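Local atomic coordinates of 3-oxoacyl-(acyl-carrier protein) synthase II (Thermus thermophilus, PDB entry 1J3N), a protein that probably catalyses the condensation of malonyl-acyl-carrier protein with a growing acyl chain, the chain-lengthening step of fatty acid synthesis, and works as a homodimer. Residues M1-V6 and E239-A244; T7-L12 and R250-L255; D94-G99 and G149-S154; A180-A185 and V235-A240; G186-A191 and E231-L236. All blocks are in the same frame, centred on the assembly; numbering follows the deposited sequence.

Overall arrangement
Contacts 1, 4 and 5 follow neighbouring strands of one mixed sheet, and contact 2 packs beside them, a sheet core assembled from distant parts of the chain. Strand 232-240 runs between strands 4-13 and 182-189: contact 1 joins it to the first, contacts 4 and 5, centres about 16 Å apart, to the second. Contact 2, its centre about 12 Å from that of contact 1 and tied to it by Arg3-Glu254 and Thr7-Glu239, lies where strand 4-13 meets the lead-in to strand 253-262. Contact 3, at the subunit interface, has its centre about 10 Å from that of contact 4 and is joined to it by Arg97-Asp181. Contact 5 is deepest, its centre about 6 Å from the chain's.

Contact 1: residues M1-V6 and E239-A244; sequences MRRVVV and EAYEHA
Arg3 lays its guanidinium over a face of the Tyr241 ring, a cation-pi contact with CZ 4.0 Å from the ring centroid. Both side chains head outward alongside each other, yet their planes are 41° apart, and NH2 is the branch nearest the ring. With its CG anti to the backbone N (chi1 172°), Tyr241 swings its ring alongside the arginine, while NH1 of Arg3 is held by a salt bridge to Glu254. Trading the tyrosine for an alanine would probably leave the Arg3 guanidinium without its aromatic partner and freer to turn about its bond to Glu254. Arg2 behaves similarly on a smaller scale, laying a guanidinium face over Ala240 CB, 3.5 Å from NH1, with Asp181 as its ionic partner. Beneath these side chains Tyr241 N donates to Arg3 O at 2.9 Å, and Val5 N to Glu239 O at 2.8 Å. The CG2 methyl of Val5 packs on Ala244 CB at 3.9 Å, and Glu239 OE2 accepts from His243 ND1 at 2.5 Å while also pairing with Arg247. The whole illustrates an antiparallel strand pair whose second member turns, at the N-cap Ala240, straight into a helix at the end of the thiolase-type core sheet.

Contact 2: residues T7-L12 and R250-L255; sequences TGLGAL and RIYAEL
Where strands 4-13 and 253-262 of the core sheet begin to part company, Thr7 and Leu9 meet the loop residues Arg250 to Tyr252, which lead into strand 253-262, through side chains and a water. The centre of the contact is a CH-pi contact: CD1 of Leu9 stands 3.6 Å from the centroid of the Tyr252 ring, only 8° off its normal. Leucine and tyrosine reach toward each other from the two segments, and the ring takes the methyl squarely over its middle, with CG of Leu9 also 3.6 Å from CE2 of Tyr252. On the opposite face of the same ring, bends at chi2 and chi3 fold the Arg250 chain back so that its CD lies over the rim, 3.6 Å above the plane, and a guanidinium face covers Tyr252 CZ; the tyrosine is thus sandwiched between a leucine of one segment and an arginine of its own. A third neighbour, Tyr356, meets the ring edge-to-face. Beside these groups, CG2 of Thr7 lies 4.2 Å from CG1 of Ile251, and a water sits 2.9 Å from Thr7 O and 3.0 Å from Arg250 O, well placed to link the two carbonyls. The chi1 of Thr7, 63°, sets OG1 for its bond with Glu239. Chemically, the contact converges on Asp85: its OD2 accepts from Tyr252 OH and from Leu9 N, one donor from each segment, while its carbonyl O takes Arg250 NH2. The shared acceptor fixes the hydroxyl end of the ring and is likely to be steadied by both donors.

Contact 3: residues D94-G99 and G149-S154; sequences DPERVG and GFTGPS
Pro95 O is gripped by several donors at once. Thr151 N makes the shortest bond to it, 2.7 Å, approaching from above the carbonyl plane, 47° out of it; Thr151 OG1 adds a weak bond at 3.4 Å, and the N of Val98 a further weak one from within its own segment. A chi1 of 60° tucks OG1 of Thr151 back over its own backbone, turning it toward this oxygen and also bringing it to 3.1 Å from Glu96 CA. Ahead of Pro95, Asp94 OD2 accepts from Glu96 N, an Asx turn that shapes the approach to strand 98-103. Farther along, Gly152 N gives a weak bond to Val98 O at 3.0 Å; a side chain on Gly152 would run into that same oxygen. The segments thus join the start of a strand of the thiolase-type core sheet to the loop after helix 139-148, on the side facing the partner subunit: Thr151 O accepts from Arg283 and Ser154 O from His399 of the second subunit, whose Leu279 packs on Glu96 and Thr151. On the inner side, Val98 drops CG1 onto the middle of one face of the Phe150 ring, 3.4 Å from its centroid and 13° off the normal. The branch stands only 3.3 Å from CG of Phe150. An alanine instead of Phe150 would likely open a gap beneath that methyl and deprive Leu184, which also packs on the ring, of a neighbour. At the other end, Pro95 CB rests 3.1 Å from Gly149 O.

Contact 4: residues A180-A185 and V235-A240; sequences ADLVLA and VLVLEA
Leu182 lies across Glu239 and Val237 in an antiparallel strand pair within the core sheet of the thiolase-type fold, strands 182-189 and 232-240. Followed outward, its CB passes 3.8 Å from Leu238 O, and CG lies 3.8 Å from CG of Glu239. There the chain forks: CD1 turns to the aliphatic stem of the glutamate, 3.9 Å from CG of Glu239, whereas CD2 reaches CG1 of Val237 at 3.5 Å. Having CG anti to the backbone N (chi1 -164°) is what aims the fork across to the other strand. Next on this face, Leu184 lies alongside Val237, CD2 to CG2 at 3.6 Å, and helix 70-86 packs against both. The other face carries Val183, Ala185 and Leu238, which meet Ala171 of helix 163-176. At the end of this strand pair Asp181 spreads its carboxylate between Arg2 and Arg97 while its carbonyl O accepts from Ala240 N. Between the faces runs a ladder of backbone bonds: Leu238 N meets Val183 O at 2.8 Å with a nearly straight N-H...O angle of 177°, and Leu236 N reaches Ala185 O at 2.7 Å.

Contact 5: residues G186-A191 and E231-L236; sequences GGTEAA and EGAGVL
A chi1 of 179° in Thr188 sets OG1 anti to the backbone N, bringing it to 3.8 Å from the methyl CB of Ala233 across the strand pair, and the same hydroxyl is hydrogen-bonded to Phe71 O. Two positions away, the backbone torsions do the corresponding work: Gly186, at phi 161° and psi -147°, lets its CA come to 3.0 Å from Gly234 O in a CA-H...O contact. A side chain there would collide with that oxygen, and at such torsions with the preceding carbonyl as well, so the lack of one is what allows this CA to sit against that oxygen. Gly234 O also takes the N-H of Gly187 at 2.9 Å. In return Gly234 N donates to Gly187 O, again at 2.9 Å. Farther along, Glu189 N meets Gly232 O at 3.0 Å and Gly232 N meets Glu189 O at 3.2 Å, completing two antiparallel hydrogen-bonded pairs. The arrangement illustrates how two core strands rich in small residues pair mainly through their backbones. The two glutamates at its end are polar and buried, but not without partners: the carboxylate of Glu189 accepts from Gly341 N, Gly105 N and Ile106 N, and that of Glu231 joins Arg38 in a salt bridge and takes Val52 N. Helix 70-86 packs on the face of Thr188 through Tyr74 and on Val235 through Ala78. Beyond strand 182-189 runs strand 98-103, parallel to it, and beyond strand 232-240 lies strand 4-13.

Contact 1: residues M1-V6 and E239-A244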
# COMPACT_ATOMS: atom_id res chain seq x y z
N MET A 1 -13.82 9.07 20.01
CA MET A 1 -13.45 9.61 18.67
C MET A 1 -14.72 10.02 17.92
O MET A 1 -15.37 11.02 18.26
CB MET A 1 -12.69 8.55 17.88
CG MET A 1 -11.50 7.95 18.62
SD MET A 1 -10.68 6.61 17.72
CE MET A 1 -11.91 5.30 17.89
N ARG A 2 -15.06 9.25 16.89
CA ARG A 2 -16.23 9.51 16.07
C ARG A 2 -16.71 8.24 15.40
O ARG A 2 -15.92 7.35 15.09
CB ARG A 2 -15.93 10.54 14.97
CG ARG A 2 -15.66 11.95 15.44
CD ARG A 2 -15.61 12.91 14.26
NE ARG A 2 -14.47 12.67 13.38
CZ ARG A 2 -14.27 13.31 12.23
NH1 ARG A 2 -15.15 14.21 11.82
NH2 ARG A 2 -13.19 13.06 11.51
N ARG A 3 -18.02 8.14 15.19
CA ARG A 3 -18.55 6.98 14.51
C ARG A 3 -18.27 7.19 13.03
O ARG A 3 -18.14 8.33 12.56
CB ARG A 3 -20.05 6.84 14.77
CG ARG A 3 -20.39 6.49 16.22
CD ARG A 3 -21.69 5.69 16.31
NE ARG A 3 -22.87 6.48 15.97
CZ ARG A 3 -23.88 6.03 15.24
NH1 ARG A 3 -23.87 4.80 14.76
NH2 ARG A 3 -24.93 6.81 15.00
N VAL A 4 -18.15 6.10 12.29
CA VAL A 4 -17.90 6.17 10.87
C VAL A 4 -18.95 5.30 10.20
O VAL A 4 -19.11 4.12 10.53
CB VAL A 4 -16.49 5.63 10.53
CG1 VAL A 4 -16.29 5.61 9.02
CG2 VAL A 4 -15.42 6.50 11.21
N VAL A 5 -19.70 5.91 9.28
CA VAL A 5 -20.75 5.19 8.58
C VAL A 5 -20.56 5.18 7.07
O VAL A 5 -19.93 6.07 6.49
CB VAL A 5 -22.14 5.80 8.90
CG1 VAL A 5 -22.45 5.64 10.38
CG2 VAL A 5 -22.17 7.27 8.49
N VAL A 6 -21.12 4.15 6.45
CA VAL A 6 -21.07 3.94 5.00
C VAL A 6 -22.29 4.63 4.39
O VAL A 6 -23.42 4.28 4.72
CB VAL A 6 -21.13 2.42 4.67
CG1 VAL A 6 -21.09 2.19 3.17
CG2 VAL A 6 -19.97 1.70 5.36
N GLU A 239 -17.88 8.02 6.02
CA GLU A 239 -18.17 9.36 6.49
C GLU A 239 -18.37 9.41 8.00
O GLU A 239 -18.94 8.48 8.59
CB GLU A 239 -19.46 9.82 5.79
CG GLU A 239 -19.63 11.30 5.53
CD GLU A 239 -20.95 11.59 4.82
OE1 GLU A 239 -21.39 10.75 3.99
OE2 GLU A 239 -21.56 12.64 5.07
N ALA A 240 -17.91 10.48 8.61
CA ALA A 240 -18.08 10.66 10.04
C ALA A 240 -19.59 10.74 10.23
O ALA A 240 -20.28 11.41 9.45
CB ALA A 240 -17.41 11.95 10.50
N TYR A 241 -20.11 10.06 11.25
CA TYR A 241 -21.55 10.05 11.53
C TYR A 241 -22.17 11.44 11.56
O TYR A 241 -23.25 11.67 11.01
CB TYR A 241 -21.83 9.36 12.86
CG TYR A 241 -23.28 9.48 13.29
CD1 TYR A 241 -24.27 8.73 12.68
CD2 TYR A 241 -23.65 10.37 14.31
CE1 TYR A 241 -25.61 8.86 13.05
CE2 TYR A 241 -24.98 10.50 14.69
CZ TYR A 241 -25.96 9.75 14.06
OH TYR A 241 -27.28 9.88 14.43
N GLU A 242 -21.48 12.37 12.23
CA GLU A 242 -21.94 13.74 12.35
C GLU A 242 -22.10 14.41 10.99
O GLU A 242 -23.10 15.08 10.72
CB GLU A 242 -20.94 14.54 13.20
CG GLU A 242 -20.86 14.09 14.66
CD GLU A 242 -22.15 14.34 15.42
OE1 GLU A 242 -22.58 15.51 15.48
OE2 GLU A 242 -22.72 13.37 15.97
N HIS A 243 -21.10 14.22 10.13
CA HIS A 243 -21.15 14.82 8.81
C HIS A 243 -22.31 14.23 8.00
O HIS A 243 -22.94 14.93 7.22
CB HIS A 243 -19.82 14.58 8.08
CG HIS A 243 -19.73 15.25 6.75
ND1 HIS A 243 -20.41 14.80 5.64
CD2 HIS A 243 -19.03 16.34 6.35
CE1 HIS A 243 -20.12 15.58 4.60
NE2 HIS A 243 -19.28 16.52 5.01
N ALA A 244 -22.60 12.95 8.21
CA ALA A 244 -23.68 12.28 7.50
C ALA A 244 -25.06 12.78 7.93
O ALA A 244 -25.88 13.13 7.09
CB ALA A 244 -23.58 10.77 7.70

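Contact 2: residues T7-L12 and R250-L255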
# COMPACT_ATOMS: atom_id res chain seq x y z
N THR A 7 -22.06 5.59 3.50
CA THR A 7 -23.15 6.33 2.88
C THR A 7 -23.18 6.25 1.35
O THR A 7 -24.04 6.84 0.71
CB THR A 7 -23.08 7.82 3.26
OG1 THR A 7 -21.85 8.37 2.76
CG2 THR A 7 -23.13 7.98 4.78
N GLY A 8 -22.21 5.53 0.78
CA GLY A 8 -22.16 5.40 -0.66
C GLY A 8 -21.55 4.08 -1.08
O GLY A 8 -20.54 3.66 -0.53
N LEU A 9 -22.17 3.42 -2.05
CA LEU A 9 -21.66 2.16 -2.54
C LEU A 9 -21.46 2.23 -4.05
O LEU A 9 -22.41 2.41 -4.81
CB LEU A 9 -22.64 1.02 -2.20
CG LEU A 9 -22.99 0.85 -0.72
CD1 LEU A 9 -24.15 -0.11 -0.57
CD2 LEU A 9 -21.77 0.35 0.07
N GLY A 10 -20.20 2.14 -4.47
CA GLY A 10 -19.86 2.17 -5.88
C GLY A 10 -19.35 0.78 -6.22
O GLY A 10 -18.22 0.43 -5.88
N ALA A 11 -20.18 -0.00 -6.89
CA ALA A 11 -19.81 -1.36 -7.25
C ALA A 11 -19.69 -1.60 -8.75
O ALA A 11 -20.61 -1.30 -9.51
CB ALA A 11 -20.84 -2.34 -6.67
N LEU A 12 -18.54 -2.12 -9.17
CA LEU A 12 -18.30 -2.45 -10.57
C LEU A 12 -17.94 -3.93 -10.53
O LEU A 12 -16.79 -4.28 -10.26
CB LEU A 12 -17.15 -1.61 -11.13
CG LEU A 12 -16.90 -1.74 -12.64
CD1 LEU A 12 -18.16 -1.35 -13.41
CD2 LEU A 12 -15.74 -0.84 -13.04
N ARG A 250 -28.35 9.01 3.60
CA ARG A 250 -28.94 7.69 3.78
C ARG A 250 -27.76 6.87 4.27
O ARG A 250 -26.72 6.81 3.62
CB ARG A 250 -29.45 7.14 2.45
CG ARG A 250 -30.07 5.74 2.56
CD ARG A 250 -29.14 4.65 2.04
NE ARG A 250 -29.09 4.65 0.58
CZ ARG A 250 -28.28 5.42 -0.15
NH1 ARG A 250 -27.44 6.25 0.45
NH2 ARG A 250 -28.34 5.37 -1.47
N ILE A 251 -27.91 6.26 5.44
CA ILE A 251 -26.84 5.45 6.01
C ILE A 251 -27.14 3.96 5.84
O ILE A 251 -28.19 3.47 6.26
CB ILE A 251 -26.66 5.80 7.50
CG1 ILE A 251 -26.19 7.25 7.62
CG2 ILE A 251 -25.68 4.85 8.16
CD1 ILE A 251 -26.18 7.77 9.04
N TYR A 252 -26.21 3.26 5.20
CA TYR A 252 -26.37 1.83 4.95
C TYR A 252 -26.05 0.99 6.17
O TYR A 252 -26.69 -0.03 6.42
CB TYR A 252 -25.47 1.41 3.80
CG TYR A 252 -25.91 1.89 2.45
CD1 TYR A 252 -27.07 1.38 1.86
CD2 TYR A 252 -25.15 2.81 1.73
CE1 TYR A 252 -27.45 1.76 0.57
CE2 TYR A 252 -25.52 3.20 0.45
CZ TYR A 252 -26.67 2.67 -0.12
OH TYR A 252 -27.01 3.02 -1.41
N ALA A 253 -25.05 1.43 6.92
CA ALA A 253 -24.61 0.74 8.12
C ALA A 253 -23.45 1.49 8.75
O ALA A 253 -23.00 2.52 8.24
CB ALA A 253 -24.17 -0.68 7.78
N GLU A 254 -22.96 0.97 9.87
CA GLU A 254 -21.83 1.60 10.54
C GLU A 254 -20.64 0.65 10.51
O GLU A 254 -20.78 -0.55 10.73
CB GLU A 254 -22.18 1.91 11.99
CG GLU A 254 -21.23 2.91 12.62
CD GLU A 254 -21.29 2.92 14.14
OE1 GLU A 254 -22.34 2.54 14.70
OE2 GLU A 254 -20.28 3.32 14.77
N LEU A 255 -19.46 1.19 10.20
CA LEU A 255 -18.23 0.39 10.20
C LEU A 255 -17.73 0.51 11.63
O LEU A 255 -17.17 1.53 12.02
CB LEU A 255 -17.20 0.95 9.22
CG LEU A 255 -15.81 0.30 9.20
CD1 LEU A 255 -15.94 -1.20 9.09
CD2 LEU A 255 -15.00 0.86 8.04
O HOH W 1 -25.88 8.88 1.68

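Contact 3: residues D94-G99 and G149-S154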
# COMPACT_ATOMS: atom_id res chain seq x y z
N ASP A 94 -15.98 19.88 1.52
CA ASP A 94 -14.76 20.63 1.73
C ASP A 94 -13.66 19.70 1.20
O ASP A 94 -13.35 18.68 1.82
CB ASP A 94 -14.57 20.94 3.22
CG ASP A 94 -13.29 21.70 3.49
OD1 ASP A 94 -13.15 22.22 4.62
OD2 ASP A 94 -12.43 21.76 2.60
N PRO A 95 -13.07 20.04 0.05
CA PRO A 95 -12.02 19.23 -0.57
C PRO A 95 -10.84 18.85 0.33
O PRO A 95 -10.24 17.80 0.14
CB PRO A 95 -11.60 20.07 -1.77
CG PRO A 95 -11.88 21.48 -1.32
CD PRO A 95 -13.22 21.33 -0.66
N GLU A 96 -10.53 19.70 1.30
CA GLU A 96 -9.42 19.42 2.21
C GLU A 96 -9.77 18.35 3.23
O GLU A 96 -8.88 17.79 3.86
CB GLU A 96 -9.00 20.68 2.97
CG GLU A 96 -8.56 21.83 2.10
CD GLU A 96 -7.83 22.90 2.89
OE1 GLU A 96 -8.29 23.23 4.01
OE2 GLU A 96 -6.80 23.41 2.40
N ARG A 97 -11.06 18.08 3.38
CA ARG A 97 -11.51 17.11 4.36
C ARG A 97 -11.92 15.78 3.74
O ARG A 97 -12.46 14.90 4.43
CB ARG A 97 -12.67 17.71 5.16
CG ARG A 97 -12.30 19.02 5.87
CD ARG A 97 -11.14 18.80 6.83
NE ARG A 97 -11.46 17.75 7.80
CZ ARG A 97 -10.58 17.16 8.58
NH1 ARG A 97 -9.29 17.49 8.53
NH2 ARG A 97 -10.98 16.23 9.44
N VAL A 98 -11.67 15.63 2.45
CA VAL A 98 -12.00 14.41 1.74
C VAL A 98 -10.72 13.67 1.37
O VAL A 98 -9.86 14.21 0.68
CB VAL A 98 -12.80 14.67 0.46
CG1 VAL A 98 -13.07 13.35 -0.25
CG2 VAL A 98 -14.11 15.36 0.80
N GLY A 99 -10.63 12.43 1.83
CA GLY A 99 -9.46 11.62 1.54
C GLY A 99 -9.78 10.55 0.52
O GLY A 99 -10.95 10.30 0.20
N GLY A 149 -10.55 17.02 -6.95
CA GLY A 149 -9.89 18.05 -6.17
C GLY A 149 -9.85 17.78 -4.68
O GLY A 149 -9.75 18.72 -3.88
N PHE A 150 -9.94 16.51 -4.29
CA PHE A 150 -9.91 16.13 -2.88
C PHE A 150 -8.47 16.22 -2.41
O PHE A 150 -7.61 15.47 -2.87
CB PHE A 150 -10.43 14.70 -2.70
CG PHE A 150 -11.85 14.48 -3.15
CD1 PHE A 150 -12.81 15.48 -3.02
CD2 PHE A 150 -12.25 13.24 -3.64
CE1 PHE A 150 -14.14 15.26 -3.35
CE2 PHE A 150 -13.58 13.00 -3.98
CZ PHE A 150 -14.53 14.01 -3.83
N THR A 151 -8.20 17.14 -1.48
CA THR A 151 -6.83 17.32 -1.01
C THR A 151 -6.53 16.73 0.37
O THR A 151 -5.50 17.05 0.99
CB THR A 151 -6.44 18.81 -1.00
OG1 THR A 151 -7.33 19.53 -0.13
CG2 THR A 151 -6.53 19.40 -2.41
N GLY A 152 -7.44 15.89 0.86
CA GLY A 152 -7.22 15.22 2.13
C GLY A 152 -6.21 14.11 1.86
O GLY A 152 -5.86 13.86 0.70
N PRO A 153 -5.73 13.40 2.90
CA PRO A 153 -4.76 12.32 2.71
C PRO A 153 -5.11 11.38 1.54
O PRO A 153 -6.26 10.98 1.39
CB PRO A 153 -4.79 11.60 4.05
CG PRO A 153 -4.98 12.73 5.01
CD PRO A 153 -6.05 13.57 4.33
N SER A 154 -4.12 11.06 0.72
CA SER A 154 -4.30 10.18 -0.44
C SER A 154 -3.30 9.04 -0.34
O SER A 154 -2.13 9.19 -0.70
CB SER A 154 -4.07 10.98 -1.73
OG SER A 154 -4.44 10.24 -2.88

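Contact 4: residues A180-A185 and V235-A240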
# COMPACT_ATOMS: atom_id res chain seq x y z
N ALA A 180 -9.61 13.20 8.31
CA ALA A 180 -10.56 13.43 7.23
C ALA A 180 -11.96 13.21 7.77
O ALA A 180 -12.15 12.54 8.78
CB ALA A 180 -10.28 12.47 6.06
N ASP A 181 -12.95 13.78 7.08
CA ASP A 181 -14.34 13.62 7.49
C ASP A 181 -15.08 12.67 6.57
O ASP A 181 -16.06 12.04 6.95
CB ASP A 181 -15.04 14.97 7.53
CG ASP A 181 -14.34 15.93 8.45
OD1 ASP A 181 -13.98 15.48 9.56
OD2 ASP A 181 -14.16 17.11 8.08
N LEU A 182 -14.58 12.56 5.34
CA LEU A 182 -15.18 11.67 4.36
C LEU A 182 -14.04 11.07 3.54
O LEU A 182 -13.06 11.75 3.24
CB LEU A 182 -16.14 12.47 3.46
CG LEU A 182 -17.15 11.69 2.62
CD1 LEU A 182 -18.25 12.62 2.13
CD2 LEU A 182 -16.44 11.03 1.45
N VAL A 183 -14.15 9.78 3.21
CA VAL A 183 -13.11 9.13 2.43
C VAL A 183 -13.68 8.13 1.41
O VAL A 183 -14.58 7.36 1.72
CB VAL A 183 -12.11 8.36 3.34
CG1 VAL A 183 -11.11 7.58 2.48
CG2 VAL A 183 -11.37 9.34 4.26
N LEU A 184 -13.16 8.18 0.18
CA LEU A 184 -13.58 7.22 -0.83
C LEU A 184 -12.53 6.12 -0.71
O LEU A 184 -11.35 6.35 -0.98
CB LEU A 184 -13.56 7.83 -2.24
CG LEU A 184 -14.48 9.01 -2.59
CD1 LEU A 184 -14.31 9.34 -4.06
CD2 LEU A 184 -15.94 8.66 -2.30
N ALA A 185 -12.94 4.94 -0.26
CA ALA A 185 -12.02 3.83 -0.05
C ALA A 185 -12.49 2.52 -0.65
O ALA A 185 -13.69 2.28 -0.78
CB ALA A 185 -11.78 3.64 1.46
N VAL A 235 -15.70 0.83 -4.38
CA VAL A 235 -15.34 2.08 -3.71
C VAL A 235 -16.53 2.48 -2.84
O VAL A 235 -17.66 2.61 -3.32
CB VAL A 235 -15.03 3.20 -4.73
CG1 VAL A 235 -14.77 4.51 -3.99
CG2 VAL A 235 -13.81 2.83 -5.55
N LEU A 236 -16.27 2.64 -1.55
CA LEU A 236 -17.33 3.01 -0.64
C LEU A 236 -17.06 4.40 -0.09
O LEU A 236 -15.92 4.83 0.01
CB LEU A 236 -17.42 2.01 0.53
CG LEU A 236 -17.75 0.54 0.20
CD1 LEU A 236 -16.55 -0.15 -0.45
CD2 LEU A 236 -18.12 -0.18 1.48
N VAL A 237 -18.13 5.12 0.22
CA VAL A 237 -18.01 6.45 0.80
C VAL A 237 -18.07 6.26 2.32
O VAL A 237 -19.09 5.86 2.85
CB VAL A 237 -19.18 7.37 0.37
CG1 VAL A 237 -19.09 8.71 1.10
CG2 VAL A 237 -19.15 7.60 -1.14
N LEU A 238 -16.96 6.51 3.01
CA LEU A 238 -16.95 6.40 4.47
C LEU A 238 -17.11 7.83 4.95
O LEU A 238 -16.55 8.75 4.36
CB LEU A 238 -15.65 5.79 4.98
CG LEU A 238 -15.32 4.36 4.55
CD1 LEU A 238 -14.24 3.82 5.47
CD2 LEU A 238 -16.57 3.48 4.62
N GLU A 239 -17.88 8.02 6.02
CA GLU A 239 -18.17 9.36 6.49
C GLU A 239 -18.37 9.41 8.00
O GLU A 239 -18.94 8.48 8.59
CB GLU A 239 -19.46 9.82 5.79
CG GLU A 239 -19.63 11.30 5.53
CD GLU A 239 -20.95 11.59 4.82
OE1 GLU A 239 -21.39 10.75 3.99
OE2 GLU A 239 -21.56 12.64 5.07
N ALA A 240 -17.91 10.48 8.61
CA ALA A 240 -18.08 10.66 10.04
C ALA A 240 -19.59 10.74 10.23
O ALA A 240 -20.28 11.41 9.45
CB ALA A 240 -17.41 11.95 10.50

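Contact 5: residues G186-A191 and E231-L236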
# COMPACT_ATOMS: atom_id res chain seq x y z
N GLY A 186 -11.54 1.65 -0.98
CA GLY A 186 -11.91 0.37 -1.54
C GLY A 186 -10.76 -0.27 -2.27
O GLY A 186 -9.61 -0.10 -1.90
N GLY A 187 -11.08 -1.01 -3.33
CA GLY A 187 -10.04 -1.67 -4.09
C GLY A 187 -10.40 -1.88 -5.54
O GLY A 187 -11.58 -1.92 -5.91
N THR A 188 -9.38 -2.00 -6.37
CA THR A 188 -9.58 -2.22 -7.79
C THR A 188 -8.57 -3.23 -8.29
O THR A 188 -7.45 -3.31 -7.78
CB THR A 188 -9.42 -0.91 -8.60
OG1 THR A 188 -9.61 -1.19 -9.99
CG2 THR A 188 -8.03 -0.33 -8.39
N GLU A 189 -8.97 -4.03 -9.28
CA GLU A 189 -8.07 -5.01 -9.87
C GLU A 189 -8.46 -5.24 -11.31
O GLU A 189 -9.64 -5.35 -11.62
CB GLU A 189 -8.14 -6.34 -9.12
CG GLU A 189 -6.88 -7.16 -9.28
CD GLU A 189 -5.73 -6.58 -8.48
OE1 GLU A 189 -5.75 -6.73 -7.24
OE2 GLU A 189 -4.82 -5.96 -9.09
N ALA A 190 -7.46 -5.30 -12.19
CA ALA A 190 -7.68 -5.53 -13.62
C ALA A 190 -6.57 -6.45 -14.10
O ALA A 190 -5.72 -6.06 -14.91
CB ALA A 190 -7.63 -4.20 -14.37
N ALA A 191 -6.57 -7.69 -13.61
CA ALA A 191 -5.54 -8.65 -13.96
C ALA A 191 -5.96 -9.81 -14.86
O ALA A 191 -5.30 -10.86 -14.88
CB ALA A 191 -4.89 -9.17 -12.69
N GLU A 231 -12.61 -9.55 -11.94
CA GLU A 231 -12.07 -8.21 -12.07
C GLU A 231 -13.16 -7.26 -11.61
O GLU A 231 -14.32 -7.66 -11.47
CB GLU A 231 -11.70 -7.91 -13.53
CG GLU A 231 -12.89 -7.61 -14.42
CD GLU A 231 -12.51 -7.42 -15.87
OE1 GLU A 231 -11.38 -6.93 -16.13
OE2 GLU A 231 -13.33 -7.73 -16.76
N GLY A 232 -12.78 -6.01 -11.39
CA GLY A 232 -13.75 -5.03 -10.96
C GLY A 232 -13.19 -4.10 -9.91
O GLY A 232 -11.98 -4.02 -9.70
N ALA A 233 -14.09 -3.39 -9.24
CA ALA A 233 -13.68 -2.44 -8.22
C ALA A 233 -14.81 -2.16 -7.25
O ALA A 233 -15.99 -2.24 -7.60
CB ALA A 233 -13.21 -1.14 -8.86
N GLY A 234 -14.43 -1.81 -6.03
CA GLY A 234 -15.42 -1.48 -5.03
C GLY A 234 -14.91 -0.24 -4.32
O GLY A 234 -13.81 -0.26 -3.76
N VAL A 235 -15.70 0.83 -4.38
CA VAL A 235 -15.34 2.08 -3.71
C VAL A 235 -16.53 2.48 -2.84
O VAL A 235 -17.66 2.61 -3.32
CB VAL A 235 -15.03 3.20 -4.73
CG1 VAL A 235 -14.77 4.51 -3.99
CG2 VAL A 235 -13.81 2.83 -5.55
N LEU A 236 -16.27 2.64 -1.55
CA LEU A 236 -17.33 3.01 -0.64
C LEU A 236 -17.06 4.40 -0.09
O LEU A 236 -15.92 4.83 0.01
CB LEU A 236 -17.42 2.01 0.53
CG LEU A 236 -17.75 0.54 0.20
CD1 LEU A 236 -16.55 -0.15 -0.45
CD2 LEU A 236 -18.12 -0.18 1.48